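Local coordinates for protein C2 toxin component I (Clostridium botulinum, PDB 2J3X) that is the enzymatic component of the binary C2 toxin, an ADP-ribosyltransferase whose target in host cells is actin, at residues A[41-44]-A[48-51]; A[54-59]-A[76-81]. The protein carries 2 engineered substitutions. One frame throughout, in Å; residues are numbered along the deposited sequence.

Contact 1. Residues A[41-44]-A[48-51]. With SO4 (sulfate ion), chain P.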
loop_
_atom_site.group_PDB
_atom_site.type_symbol
_atom_site.label_atom_id
_atom_site.label_comp_id
_atom_site.label_asym_id
_atom_site.label_seq_id
_atom_site.Cartn_x
_atom_site.Cartn_y
_atom_site.Cartn_z
ATOM N N VAL A 41 1.681 -13.314 -20.057
ATOM C CA VAL A 41 0.365 -12.695 -20.090
ATOM C C VAL A 41 -0.761 -13.740 -20.312
ATOM O O VAL A 41 -1.826 -13.679 -19.675
ATOM C CB VAL A 41 0.308 -11.586 -21.168
ATOM C CG1 VAL A 41 -1.170 -11.244 -21.551
ATOM C CG2 VAL A 41 1.084 -10.386 -20.704
ATOM N N ASN A 42 -0.520 -14.690 -21.209
ATOM C CA ASN A 42 -1.506 -15.740 -21.515
ATOM C C ASN A 42 -1.883 -16.571 -20.318
ATOM O O ASN A 42 -3.008 -17.055 -20.230
ATOM C CB ASN A 42 -0.914 -16.718 -22.510
ATOM C CG ASN A 42 -1.232 -16.362 -23.924
ATOM O OD1 ASN A 42 -0.516 -16.786 -24.843
ATOM N ND2 ASN A 42 -2.326 -15.642 -24.127
ATOM N N GLN A 43 -0.929 -16.786 -19.420
ATOM C CA GLN A 43 -1.195 -17.580 -18.250
ATOM C C GLN A 43 -2.228 -16.886 -17.349
ATOM O O GLN A 43 -2.880 -17.552 -16.557
ATOM C CB GLN A 43 0.095 -17.899 -17.506
ATOM C CG GLN A 43 0.988 -18.925 -18.230
ATOM C CD GLN A 43 2.189 -19.292 -17.408
ATOM O OE1 GLN A 43 2.126 -20.179 -16.552
ATOM N NE2 GLN A 43 3.282 -18.598 -17.626
ATOM N N LEU A 44 -2.381 -15.561 -17.484
ATOM C CA LEU A 44 -3.354 -14.824 -16.687
ATOM C C LEU A 44 -4.782 -15.218 -17.041
ATOM O O LEU A 44 -5.704 -14.807 -16.343
ATOM C CB LEU A 44 -3.197 -13.295 -16.828
ATOM C CG LEU A 44 -1.864 -12.689 -16.352
ATOM C CD1 LEU A 44 -1.792 -11.180 -16.719
ATOM C CD2 LEU A 44 -1.699 -12.844 -14.822
ATOM N N GLU A 48 -6.743 -19.035 -11.062
ATOM C CA GLU A 48 -5.781 -19.485 -10.060
ATOM C C GLU A 48 -4.403 -18.796 -10.207
ATOM O O GLU A 48 -3.934 -18.175 -9.245
ATOM C CB GLU A 48 -5.602 -20.995 -10.162
ATOM C CG GLU A 48 -5.482 -21.712 -8.835
ATOM C CD GLU A 48 -6.831 -22.287 -8.349
ATOM O OE1 GLU A 48 -7.410 -23.170 -9.053
ATOM O OE2 GLU A 48 -7.302 -21.865 -7.253
ATOM N N TYR A 49 -3.783 -18.892 -11.393
ATOM C CA TYR A 49 -2.488 -18.249 -11.684
ATOM C C TYR A 49 -2.571 -16.752 -11.558
ATOM O O TYR A 49 -1.642 -16.171 -11.054
ATOM C CB TYR A 49 -1.914 -18.647 -13.056
ATOM C CG TYR A 49 -0.730 -17.835 -13.697
ATOM C CD1 TYR A 49 -0.980 -16.688 -14.453
ATOM C CD2 TYR A 49 0.608 -18.270 -13.625
ATOM C CE1 TYR A 49 0.057 -15.962 -15.110
ATOM C CE2 TYR A 49 1.689 -17.530 -14.277
ATOM C CZ TYR A 49 1.399 -16.378 -15.040
ATOM O OH TYR A 49 2.394 -15.625 -15.760
ATOM N N LYS A 50 -3.651 -16.126 -12.025
ATOM C CA LYS A 50 -3.768 -14.664 -11.888
ATOM C C LYS A 50 -3.758 -14.262 -10.419
ATOM O O LYS A 50 -3.101 -13.317 -10.031
ATOM C CB LYS A 50 -5.037 -14.120 -12.547
ATOM C CG LYS A 50 -5.121 -12.593 -12.413
ATOM C CD LYS A 50 -6.246 -12.009 -13.265
ATOM C CE LYS A 50 -6.208 -10.506 -13.176
ATOM N NZ LYS A 50 -6.906 -10.041 -11.961
ATOM N N THR A 51 -4.487 -15.014 -9.599
ATOM C CA THR A 51 -4.494 -14.749 -8.151
ATOM C C THR A 51 -3.079 -14.914 -7.583
ATOM O O THR A 51 -2.584 -14.070 -6.808
ATOM C CB THR A 51 -5.510 -15.686 -7.451
ATOM O OG1 THR A 51 -6.824 -15.287 -7.863
ATOM C CG2 THR A 51 -5.396 -15.582 -5.900
HETATM S S SO4 P . -7.036 -11.512 -8.253
HETATM O O1 SO4 P . -7.164 -11.929 -9.654
HETATM O O2 SO4 P . -5.639 -11.232 -7.877
HETATM O O3 SO4 P . -7.812 -10.291 -8.013
HETATM O O4 SO4 P . -7.458 -12.646 -7.422
#
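Tyr49 is the centre of the contact, with Gln43 over one face of its ring and Leu44 beside it. CB of Gln43 is shifted toward the rim of the ring, in a CH-pi contact 3.2 Å from the Tyr49 ring centroid. The packing is tight: Gln43 CB is 3.1 Å from Tyr49 CE1. The side-chain amide of Gln43 stacks on the ring as well, with the two planes 25° apart. Gln43 OE1 reaches to 3.5 Å from Tyr49 CE2. The Tyr49 ring is brought beneath Gln43 because its CG is anti to the backbone N (chi1 166°).

Apolar contact comes from Leu44. Its CD2 is 3.6 Å from Tyr49 CE1, while its CG meets the ring edge in plane. Leu44 CD2 also comes within 4.2 Å of Lys50 CG. The contact joins two consecutive helices, 35-42 and 47-59, across a short turn in the first ADP-ribosyltransferase-like half of the chain. Helix 77-90 packs on both segments, through Ile85 at Leu44 and Asp81 at Tyr49.

The hydroxyl of Tyr49 is hydrogen-bonded to Ala40 O, which ties the ring back to the preceding helix. Lys50 stays extended until a bend at its last torsion. Lys50 NZ donates to sulfate O1 at 3.0 Å and is also hydrogen-bonded to Ser148 OG. The sulfate probably comes from the crystallisation liquor; its O4 lies 2.8 Å from Thr51 OG1.

Contact 2. Residues A[54-59]-A[76-81]. Unlike the reference sequence in segment 76-81: Gln77 (reference His).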
loop_
_atom_site.group_PDB
_atom_site.type_symbol
_atom_site.label_atom_id
_atom_site.label_comp_id
_atom_site.label_asym_id
_atom_site.label_seq_id
_atom_site.Cartn_x
_atom_site.Cartn_y
_atom_site.Cartn_z
ATOM N N ASP A 54 -0.725 -12.113 -8.850
ATOM C CA ASP A 54 -1.071 -10.835 -8.210
ATOM C C ASP A 54 -0.541 -10.808 -6.783
ATOM O O ASP A 54 0.038 -9.822 -6.350
ATOM C CB ASP A 54 -2.614 -10.576 -8.201
ATOM C CG ASP A 54 -3.129 -9.973 -9.543
ATOM O OD1 ASP A 54 -2.341 -9.406 -10.309
ATOM O OD2 ASP A 54 -4.348 -10.019 -9.805
ATOM N N ASN A 55 -0.761 -11.897 -6.047
ATOM C CA ASN A 55 -0.249 -11.962 -4.666
ATOM C C ASN A 55 1.264 -11.900 -4.631
ATOM O O ASN A 55 1.856 -11.219 -3.797
ATOM C CB ASN A 55 -0.726 -13.273 -4.041
ATOM C CG ASN A 55 -2.182 -13.232 -3.634
ATOM O OD1 ASN A 55 -2.801 -12.174 -3.526
ATOM N ND2 ASN A 55 -2.724 -14.402 -3.342
ATOM N N PHE A 56 1.910 -12.604 -5.548
ATOM C CA PHE A 56 3.368 -12.588 -5.647
ATOM C C PHE A 56 3.862 -11.152 -5.951
ATOM O O PHE A 56 4.879 -10.709 -5.415
ATOM C CB PHE A 56 3.838 -13.603 -6.703
ATOM C CG PHE A 56 5.336 -13.823 -6.705
ATOM C CD1 PHE A 56 5.937 -14.675 -5.780
ATOM C CD2 PHE A 56 6.140 -13.094 -7.571
ATOM C CE1 PHE A 56 7.340 -14.854 -5.764
ATOM C CE2 PHE A 56 7.530 -13.251 -7.545
ATOM C CZ PHE A 56 8.135 -14.128 -6.668
ATOM N N SER A 57 3.182 -10.456 -6.856
ATOM C CA SER A 57 3.585 -9.094 -7.219
ATOM C C SER A 57 3.495 -8.142 -6.029
ATOM O O SER A 57 4.249 -7.150 -5.936
ATOM C CB SER A 57 2.782 -8.562 -8.442
ATOM O OG SER A 57 1.439 -8.162 -8.068
ATOM N N THR A 58 2.581 -8.437 -5.086
ATOM C CA THR A 58 2.497 -7.654 -3.827
ATOM C C THR A 58 3.646 -8.061 -2.894
ATOM O O THR A 58 4.307 -7.201 -2.315
ATOM C CB THR A 58 1.165 -7.960 -3.175
ATOM O OG1 THR A 58 0.120 -7.434 -4.027
ATOM C CG2 THR A 58 1.055 -7.303 -1.792
ATOM N N ASP A 59 3.819 -9.378 -2.707
ATOM C CA ASP A 59 4.865 -9.906 -1.817
ATOM C C ASP A 59 6.250 -9.294 -2.053
ATOM O O ASP A 59 6.954 -8.923 -1.100
ATOM C CB ASP A 59 5.014 -11.429 -2.026
ATOM C CG ASP A 59 3.762 -12.198 -1.668
ATOM O OD1 ASP A 59 2.876 -11.683 -0.972
ATOM O OD2 ASP A 59 3.669 -13.344 -2.168
ATOM N N ASN A 76 13.936 -17.442 -10.790
ATOM C CA ASN A 76 12.591 -17.582 -10.293
ATOM C C ASN A 76 11.568 -17.158 -11.347
ATOM O O ASN A 76 11.529 -15.972 -11.740
ATOM C CB ASN A 76 12.444 -16.782 -9.007
ATOM C CG ASN A 76 11.069 -16.961 -8.365
ATOM O OD1 ASN A 76 10.075 -16.462 -8.882
ATOM N ND2 ASN A 76 10.999 -17.758 -7.304
ATOM N N GLN A 77 10.718 -18.099 -11.761
ATOM C CA GLN A 77 9.774 -17.850 -12.846
ATOM C C GLN A 77 8.658 -16.948 -12.382
ATOM O O GLN A 77 8.114 -16.181 -13.213
ATOM C CB GLN A 77 9.201 -19.157 -13.442
ATOM C CG GLN A 77 10.297 -19.979 -14.258
ATOM C CD GLN A 77 11.075 -19.142 -15.275
ATOM O OE1 GLN A 77 10.486 -18.513 -16.182
ATOM N NE2 GLN A 77 12.421 -19.128 -15.133
ATOM N N ASN A 78 8.281 -17.029 -11.102
ATOM C CA ASN A 78 7.211 -16.093 -10.633
ATOM C C ASN A 78 7.701 -14.649 -10.802
ATOM O O ASN A 78 6.958 -13.802 -11.327
ATOM C CB ASN A 78 6.831 -16.377 -9.198
ATOM C CG ASN A 78 6.021 -17.662 -9.060
ATOM O OD1 ASN A 78 5.439 -18.130 -10.031
ATOM N ND2 ASN A 78 5.965 -18.208 -7.844
ATOM N N LEU A 79 8.952 -14.379 -10.413
ATOM C CA LEU A 79 9.443 -12.991 -10.494
ATOM C C LEU A 79 9.602 -12.588 -11.953
ATOM O O LEU A 79 9.254 -11.463 -12.335
ATOM C CB LEU A 79 10.761 -12.849 -9.707
ATOM C CG LEU A 79 11.468 -11.521 -9.835
ATOM C CD1 LEU A 79 10.569 -10.377 -9.191
ATOM C CD2 LEU A 79 12.803 -11.599 -9.080
ATOM N N PHE A 80 10.200 -13.458 -12.765
ATOM C CA PHE A 80 10.335 -13.130 -14.209
ATOM C C PHE A 80 8.984 -12.900 -14.859
ATOM O O PHE A 80 8.862 -12.022 -15.723
ATOM C CB PHE A 80 11.041 -14.239 -14.976
ATOM C CG PHE A 80 12.507 -14.410 -14.598
ATOM C CD1 PHE A 80 13.193 -13.480 -13.825
ATOM C CD2 PHE A 80 13.208 -15.488 -15.130
ATOM C CE1 PHE A 80 14.586 -13.687 -13.491
ATOM C CE2 PHE A 80 14.553 -15.685 -14.834
ATOM C CZ PHE A 80 15.235 -14.804 -14.038
ATOM N N ASP A 81 7.987 -13.685 -14.472
ATOM C CA ASP A 81 6.638 -13.510 -15.042
ATOM C C ASP A 81 6.052 -12.140 -14.666
ATOM O O ASP A 81 5.509 -11.436 -15.524
ATOM C CB ASP A 81 5.678 -14.634 -14.599
ATOM C CG ASP A 81 5.885 -15.919 -15.393
ATOM O OD1 ASP A 81 6.496 -15.844 -16.479
ATOM O OD2 ASP A 81 5.421 -16.980 -14.919
#
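Phe56 projects from helix 47-59 onto Asn78 and Leu79. Helix 47-59 packs here against the N-terminal turn of helix 77-90, which Asn76 caps as its N-cap residue. Phe56 has its CG anti to the backbone N, which carries the ring across to the other segment.

Asn78 meets this ring from one face. Asn78 CB stands over the ring centre, 3.5 Å from the Phe56 centroid and only 7° off the normal, a CH-pi contact. The amide of Asn78 is strongly turned against the ring, with planes 61° apart. It does not stack, and Asn78 ND2 comes no nearer than 4.1 Å, to Phe56 CD1. Asn78 OD1 is hydrogen-bonded to Lys52 NZ, one turn before Phe56 on the same helix, so both ends of the Asn78 side chain are engaged by helix 47-59.

Leu79 adds its backbone: Leu79 N is 3.4 Å from Phe56 CE2, approaching obliquely. Leu79 CB lies 3.9 Å from Phe56 CE2. Met71 of helix 65-73 also packs on Phe56, Asn76 and Leu79. Phe56 touches Ile409 of strand 397-411 too, so the ring lies where the first ADP-ribosyltransferase-like half of the chain meets the second.

The Asn76 amide plane lies within 7° of the Phe56 ring plane, but its oxygen comes in obliquely, with Asn76 OD1 3.8 Å from Phe56 CZ. Asn76 OD1 accepts the capping bond from Leu79 N at 2.8 Å.

How the contacts relate
Contact 1 and contact 2 share helix 47-59, and their centres are 11 Å apart. They meet at Asp81, where Asp81 OD2 packs 3.4 Å from Tyr49 OH and 3.8 Å from Gln43 NE2. Lys50 of contact 1 and Asp54 of contact 2 also approach each other, beside the sulfate. Lys50 NZ and Asp54 OD2 are at most a long, weak ion pair, and at the crystal's pH of 3.0 the aspartate may not be charged. All four segments belong to the first ADP-ribosyltransferase-like half of the chain. In related binary toxins catalysis belongs to the C-terminal domain, so neither contact is likely to form the active site.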